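PDB 3JUR: Exo-poly-alpha-D-galacturonosidase from Thermotoga maritima, which probably hydrolyses alpha-1,4-linked polygalacturonic acid of pectin, releasing galacturonate from chain ends, as a hyperthermoactive family 28 glycoside hydrolase that forms a tetramer. Local coordinates for residues 40-45 with 94-99; 165-170 with 180-185. All blocks are in the same frame, centred on the assembly; numbering follows the deposited sequence.

Contact 1 of 2, residues 40-45 with 94-99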
loop_
_atom_site.group_PDB
_atom_site.type_symbol
_atom_site.label_atom_id
_atom_site.label_comp_id
_atom_site.label_asym_id
_atom_site.label_seq_id
_atom_site.Cartn_x
_atom_site.Cartn_y
_atom_site.Cartn_z
ATOM N N ARG D 40 -41.838 12.567 -43.688
ATOM C CA ARG D 40 -42.153 12.016 -45.011
ATOM C C ARG D 40 -41.809 13.005 -46.124
ATOM O O ARG D 40 -41.256 12.618 -47.156
ATOM C CB ARG D 40 -43.632 11.629 -45.100
ATOM C CG ARG D 40 -44.069 10.526 -44.139
ATOM C CD ARG D 40 -45.567 10.601 -43.842
ATOM N NE ARG D 40 -46.376 9.959 -44.876
ATOM C CZ ARG D 40 -47.040 10.599 -45.840
ATOM N NH1 ARG D 40 -47.005 11.925 -45.930
ATOM N NH2 ARG D 40 -47.746 9.905 -46.723
ATOM N N THR D 41 -42.139 14.276 -45.907
ATOM C CA THR D 41 -41.891 15.336 -46.883
ATOM C C THR D 41 -40.401 15.633 -47.006
ATOM O O THR D 41 -39.689 15.719 -45.996
ATOM C CB THR D 41 -42.639 16.633 -46.499
ATOM O OG1 THR D 41 -44.041 16.362 -46.394
ATOM C CG2 THR D 41 -42.425 17.724 -47.544
ATOM N N ASP D 42 -39.937 15.783 -48.244
ATOM C CA ASP D 42 -38.563 16.184 -48.508
ATOM C C ASP D 42 -38.416 17.678 -48.248
ATOM O O ASP D 42 -38.941 18.500 -48.999
ATOM C CB ASP D 42 -38.161 15.845 -49.948
ATOM C CG ASP D 42 -36.665 16.011 -50.199
ATOM O OD1 ASP D 42 -35.939 16.438 -49.278
ATOM O OD2 ASP D 42 -36.215 15.712 -51.328
ATOM N N CYS D 43 -37.705 18.021 -47.176
ATOM C CA CYS D 43 -37.512 19.417 -46.791
ATOM C C CYS D 43 -36.191 19.998 -47.297
ATOM O O CYS D 43 -35.801 21.086 -46.875
ATOM C CB CYS D 43 -37.610 19.581 -45.269
ATOM S SG CYS D 43 -39.056 18.803 -44.516
ATOM N N SER D 44 -35.514 19.280 -48.197
ATOM C CA SER D 44 -34.210 19.706 -48.734
ATOM C C SER D 44 -34.200 21.159 -49.215
ATOM O O SER D 44 -33.343 21.948 -48.808
ATOM C CB SER D 44 -33.756 18.786 -49.874
ATOM O OG SER D 44 -33.461 17.478 -49.413
ATOM N N GLU D 45 -35.161 21.501 -50.072
ATOM C CA GLU D 45 -35.285 22.851 -50.635
ATOM C C GLU D 45 -35.750 23.872 -49.604
ATOM O O GLU D 45 -35.425 25.060 -49.704
ATOM C CB GLU D 45 -36.247 22.857 -51.827
ATOM C CG GLU D 45 -35.683 22.221 -53.083
ATOM C CD GLU D 45 -34.596 23.066 -53.727
ATOM O OE1 GLU D 45 -34.906 24.164 -54.241
ATOM O OE2 GLU D 45 -33.431 22.621 -53.730
ATOM N N PRO D 94 -26.903 8.307 -51.084
ATOM C CA PRO D 94 -25.633 8.973 -51.413
ATOM C C PRO D 94 -25.755 9.982 -52.554
ATOM O O PRO D 94 -25.099 11.024 -52.529
ATOM C CB PRO D 94 -24.723 7.808 -51.818
ATOM C CG PRO D 94 -25.276 6.640 -51.082
ATOM C CD PRO D 94 -26.765 6.839 -51.113
ATOM N N GLU D 95 -26.603 9.668 -53.532
ATOM C CA GLU D 95 -26.893 10.551 -54.664
ATOM C C GLU D 95 -27.224 11.978 -54.211
ATOM O O GLU D 95 -26.816 12.951 -54.849
ATOM C CB GLU D 95 -28.042 9.969 -55.500
ATOM C CG GLU D 95 -27.959 10.266 -56.989
ATOM C CD GLU D 95 -27.117 9.252 -57.762
ATOM O OE1 GLU D 95 -25.888 9.163 -57.523
ATOM O OE2 GLU D 95 -27.689 8.549 -58.624
ATOM N N ARG D 96 -27.937 12.088 -53.090
ATOM C CA ARG D 96 -28.318 13.383 -52.509
ATOM C C ARG D 96 -27.149 14.229 -52.013
ATOM O O ARG D 96 -27.313 15.422 -51.765
ATOM C CB ARG D 96 -29.341 13.184 -51.387
ATOM C CG ARG D 96 -30.702 12.713 -51.894
ATOM C CD ARG D 96 -31.646 12.463 -50.740
ATOM N NE ARG D 96 -32.941 11.977 -51.195
ATOM C CZ ARG D 96 -34.005 12.744 -51.419
ATOM N NH1 ARG D 96 -33.950 14.059 -51.230
ATOM N NH2 ARG D 96 -35.134 12.186 -51.827
ATOM N N TYR D 97 -25.974 13.614 -51.890
ATOM C CA TYR D 97 -24.799 14.253 -51.295
ATOM C C TYR D 97 -23.769 14.630 -52.360
ATOM O O TYR D 97 -22.584 14.831 -52.077
ATOM C CB TYR D 97 -24.217 13.357 -50.188
ATOM C CG TYR D 97 -25.228 13.112 -49.091
ATOM C CD1 TYR D 97 -25.229 13.885 -47.932
ATOM C CD2 TYR D 97 -26.220 12.136 -49.233
ATOM C CE1 TYR D 97 -26.179 13.684 -46.938
ATOM C CE2 TYR D 97 -27.174 11.926 -48.241
ATOM C CZ TYR D 97 -27.145 12.703 -47.095
ATOM O OH TYR D 97 -28.081 12.506 -46.108
ATOM N N LEU D 98 -24.253 14.732 -53.591
ATOM C CA LEU D 98 -23.464 15.190 -54.723
ATOM C C LEU D 98 -24.061 16.508 -55.242
ATOM O O LEU D 98 -25.241 16.777 -55.005
ATOM C CB LEU D 98 -23.451 14.120 -55.822
ATOM C CG LEU D 98 -22.808 12.766 -55.497
ATOM C CD1 LEU D 98 -23.172 11.728 -56.557
ATOM C CD2 LEU D 98 -21.295 12.885 -55.354
ATOM N N PRO D 99 -23.264 17.330 -55.958
ATOM C CA PRO D 99 -21.871 17.117 -56.372
ATOM C C PRO D 99 -20.881 17.040 -55.218
ATOM O O PRO D 99 -21.183 17.471 -54.093
ATOM C CB PRO D 99 -21.566 18.340 -57.255
ATOM C CG PRO D 99 -22.597 19.351 -56.899
ATOM C CD PRO D 99 -23.819 18.569 -56.537
HETATM O O HOH W 1 -31.575 15.842 -50.992
#
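Arg96 reaches across to Asp42, and on the side of 94-99 the contact rests on this one long side chain. The segment 94-99 opens with a 3-10 turn over residues 94-96 that begins with Pro94, whose fixed phi suits such a start; the backbone bond from Tyr97 N to Pro94 O (2.8 Å) closes it. Arg96 ends the turn and points toward 40-45, its chain extended from CG to NE. That reach suits arginine to a place where even the nearest CA atoms, Arg96 CA and Ser44 CA, are 9.4 Å apart. Its NH1 gives a nearly straight salt-bridge hydrogen bond to Asp42 OD2 (2.8 Å, 168°). The oxygen lies in the guanidinium plane, yet the nitrogen stands above the carboxylate plane, the two planes being 69° apart. Aspartate suits its place because one oxygen serves Arg96 and the other Ser44: OD1 takes Ser44 OG on the syn lone pair (2.7 Å) and Ser44 N from above the plane (3.1 Å), the latter closing an Asx turn that leads into the helix, with Cys43 at the N-cap. Ser44, offering both N-H and hydroxyl, thus positions the carboxylate, and a water joins its OG to Arg96 NH1. Next in line, the buried Tyr97 bonds Ile91 O through its hydroxyl. The contact ties the start of helix 44-57 to the loop between strands 87-90 and 103-105, at the surface beside strand 68-75, where Gly72 N bonds Ser44 OG.

Contact 2 of 2, residues 165-170 with 180-185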
loop_
_atom_site.group_PDB
_atom_site.type_symbol
_atom_site.label_atom_id
_atom_site.label_comp_id
_atom_site.label_asym_id
_atom_site.label_seq_id
_atom_site.Cartn_x
_atom_site.Cartn_y
_atom_site.Cartn_z
ATOM N N LYS D 165 -6.823 3.076 -50.234
ATOM C CA LYS D 165 -5.534 2.755 -50.837
ATOM C C LYS D 165 -5.171 3.766 -51.926
ATOM O O LYS D 165 -4.062 4.302 -51.932
ATOM C CB LYS D 165 -5.571 1.330 -51.399
ATOM C CG LYS D 165 -4.293 0.850 -52.057
ATOM C CD LYS D 165 -4.503 -0.526 -52.673
ATOM C CE LYS D 165 -3.305 -0.971 -53.503
ATOM N NZ LYS D 165 -2.137 -1.283 -52.640
ATOM N N LYS D 166 -6.119 4.032 -52.827
ATOM C CA LYS D 166 -5.927 4.991 -53.924
ATOM C C LYS D 166 -5.692 6.417 -53.428
ATOM O O LYS D 166 -4.783 7.098 -53.904
ATOM C CB LYS D 166 -7.111 4.963 -54.898
ATOM C CG LYS D 166 -7.124 3.756 -55.832
ATOM C CD LYS D 166 -8.065 3.943 -57.027
ATOM C CE LYS D 166 -9.542 3.872 -56.633
ATOM N NZ LYS D 166 -10.417 3.911 -57.846
ATOM N N LEU D 167 -6.510 6.853 -52.472
ATOM C CA LEU D 167 -6.391 8.185 -51.874
ATOM C C LEU D 167 -5.009 8.435 -51.252
ATOM O O LEU D 167 -4.438 9.518 -51.418
ATOM C CB LEU D 167 -7.508 8.420 -50.843
ATOM C CG LEU D 167 -7.564 9.765 -50.106
ATOM C CD1 LEU D 167 -7.790 10.927 -51.065
ATOM C CD2 LEU D 167 -8.634 9.754 -49.027
ATOM N N LYS D 168 -4.483 7.439 -50.541
ATOM C CA LYS D 168 -3.155 7.549 -49.926
ATOM C C LYS D 168 -2.068 7.693 -50.988
ATOM O O LYS D 168 -1.183 8.544 -50.872
ATOM C CB LYS D 168 -2.864 6.344 -49.028
ATOM C CG LYS D 168 -3.666 6.324 -47.726
ATOM C CD LYS D 168 -3.427 5.025 -46.961
ATOM C CE LYS D 168 -4.140 5.030 -45.615
ATOM N NZ LYS D 168 -4.298 3.645 -45.079
ATOM N N GLU D 169 -2.155 6.867 -52.029
ATOM C CA GLU D 169 -1.205 6.915 -53.144
ATOM C C GLU D 169 -1.200 8.261 -53.867
ATOM O O GLU D 169 -0.136 8.782 -54.193
ATOM C CB GLU D 169 -1.451 5.764 -54.116
ATOM C CG GLU D 169 -0.635 4.525 -53.778
ATOM C CD GLU D 169 -1.252 3.235 -54.293
ATOM O OE1 GLU D 169 -1.637 3.175 -55.482
ATOM O OE2 GLU D 169 -1.341 2.270 -53.500
ATOM N N MET D 170 -2.388 8.825 -54.085
ATOM C CA MET D 170 -2.532 10.154 -54.686
ATOM C C MET D 170 -1.842 11.230 -53.849
ATOM O O MET D 170 -1.119 12.066 -54.386
ATOM C CB MET D 170 -4.007 10.510 -54.873
ATOM C CG MET D 170 -4.704 9.766 -55.994
ATOM S SD MET D 170 -6.504 9.890 -55.850
ATOM C CE MET D 170 -6.991 9.327 -57.487
ATOM N N ARG D 180 -8.448 14.838 -56.908
ATOM C CA ARG D 180 -8.778 13.701 -56.057
ATOM C C ARG D 180 -10.292 13.600 -55.922
ATOM O O ARG D 180 -10.859 13.930 -54.876
ATOM C CB ARG D 180 -8.133 13.851 -54.676
ATOM C CG ARG D 180 -6.626 13.986 -54.691
ATOM C CD ARG D 180 -6.093 14.080 -53.275
ATOM N NE ARG D 180 -4.749 14.648 -53.233
ATOM C CZ ARG D 180 -4.174 15.136 -52.138
ATOM N NH1 ARG D 180 -4.823 15.132 -50.977
ATOM N NH2 ARG D 180 -2.944 15.631 -52.200
ATOM N N VAL D 181 -10.938 13.140 -56.988
ATOM C CA VAL D 181 -12.397 13.129 -57.063
ATOM C C VAL D 181 -12.947 11.725 -56.821
ATOM O O VAL D 181 -12.605 10.781 -57.535
ATOM C CB VAL D 181 -12.902 13.686 -58.425
ATOM C CG1 VAL D 181 -14.432 13.699 -58.488
ATOM C CG2 VAL D 181 -12.346 15.083 -58.668
ATOM N N PHE D 182 -13.800 11.602 -55.809
ATOM C CA PHE D 182 -14.427 10.324 -55.478
ATOM C C PHE D 182 -15.948 10.422 -55.621
ATOM O O PHE D 182 -16.443 10.646 -56.724
ATOM C CB PHE D 182 -13.962 9.831 -54.093
ATOM C CG PHE D 182 -12.506 9.445 -54.057
ATOM C CD1 PHE D 182 -12.124 8.111 -54.161
ATOM C CD2 PHE D 182 -11.511 10.417 -53.973
ATOM C CE1 PHE D 182 -10.775 7.751 -54.159
ATOM C CE2 PHE D 182 -10.162 10.064 -53.974
ATOM C CZ PHE D 182 -9.795 8.729 -54.065
ATOM N N GLY D 183 -16.689 10.266 -54.530
ATOM C CA GLY D 183 -18.148 10.317 -54.600
ATOM C C GLY D 183 -18.736 9.114 -55.310
ATOM O O GLY D 183 -18.472 7.973 -54.921
ATOM N N LYS D 184 -19.520 9.383 -56.358
ATOM C CA LYS D 184 -20.249 8.365 -57.128
ATOM C C LYS D 184 -19.318 7.275 -57.661
ATOM O O LYS D 184 -18.317 7.566 -58.327
ATOM C CB LYS D 184 -21.016 9.025 -58.286
ATOM C CG LYS D 184 -22.142 8.193 -58.893
ATOM C CD LYS D 184 -22.660 8.845 -60.178
ATOM C CE LYS D 184 -24.076 8.402 -60.530
ATOM N NZ LYS D 184 -24.165 7.027 -61.094
ATOM N N GLY D 185 -19.659 6.024 -57.360
ATOM C CA GLY D 185 -18.850 4.871 -57.768
ATOM C C GLY D 185 -17.723 4.556 -56.793
ATOM O O GLY D 185 -16.936 3.638 -57.019
#
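Phe182 pushes the far end of its ring between Leu167 and Met170, which lie three residues apart on helix 161-173 and so fall on neighbouring turns of one helix face. Its CG lies anti to the carbonyl carbon (chi1 -68°) and its CB is directed toward the helix, so that CE2 and CZ lead; a flat aromatic ring can enter between two flexible apolar chains and touch both. With CG anti to the backbone N (chi1 -180°) and chi2 near 62°, Leu167 brings CD1 3.9 Å from Phe182 CE2, while its CB also meets Phe182 CZ at 4.0 Å. Met170 runs extended beyond CG, a slender unbranched chain suited to reaching the loop, and its SD arrives 3.9 Å from Phe182 CZ. The sulfur approaches the ring obliquely, 68° off the ring normal, in a Met-aromatic contact. Arg180 contributes its aliphatic part: CD rests against Leu167 CD1 at 4.2 Å and CG against Met170 SD. Its guanidinium has a salt bridge to Asp272 and bonds to the carbonyls of Glu109 and Thr175, which probably compensate the charge of this buried residue and hold the group in place. Across this interface, then, cohesion comes from dispersion and the burial of apolar surface, with the more directional polar bonds made by Arg180 to its surroundings.

The two contacts follow one another along the chain, contact 1 closing before contact 2 opens, and their centres lie about 23 Å apart. Both belong to the peripheral segments of the right-handed parallel beta-helix characteristic of family 28. The 94-99 loop of contact 1 leads into the antiparallel pair 103-105 and 108-112, and strand 108-112 in turn packs against Leu167, Arg180 and Phe182 of contact 2. Their loops also meet directly, as Leu98 CD1 lies 3.9 Å from Lys184 CB and Glu95 OE1 lies 3.6 Å from Lys184 CE. A polar surface contact and a largely apolar buried one are thus joined through loop packing within a single subunit, and no other chain of the tetramer touches the segments of either.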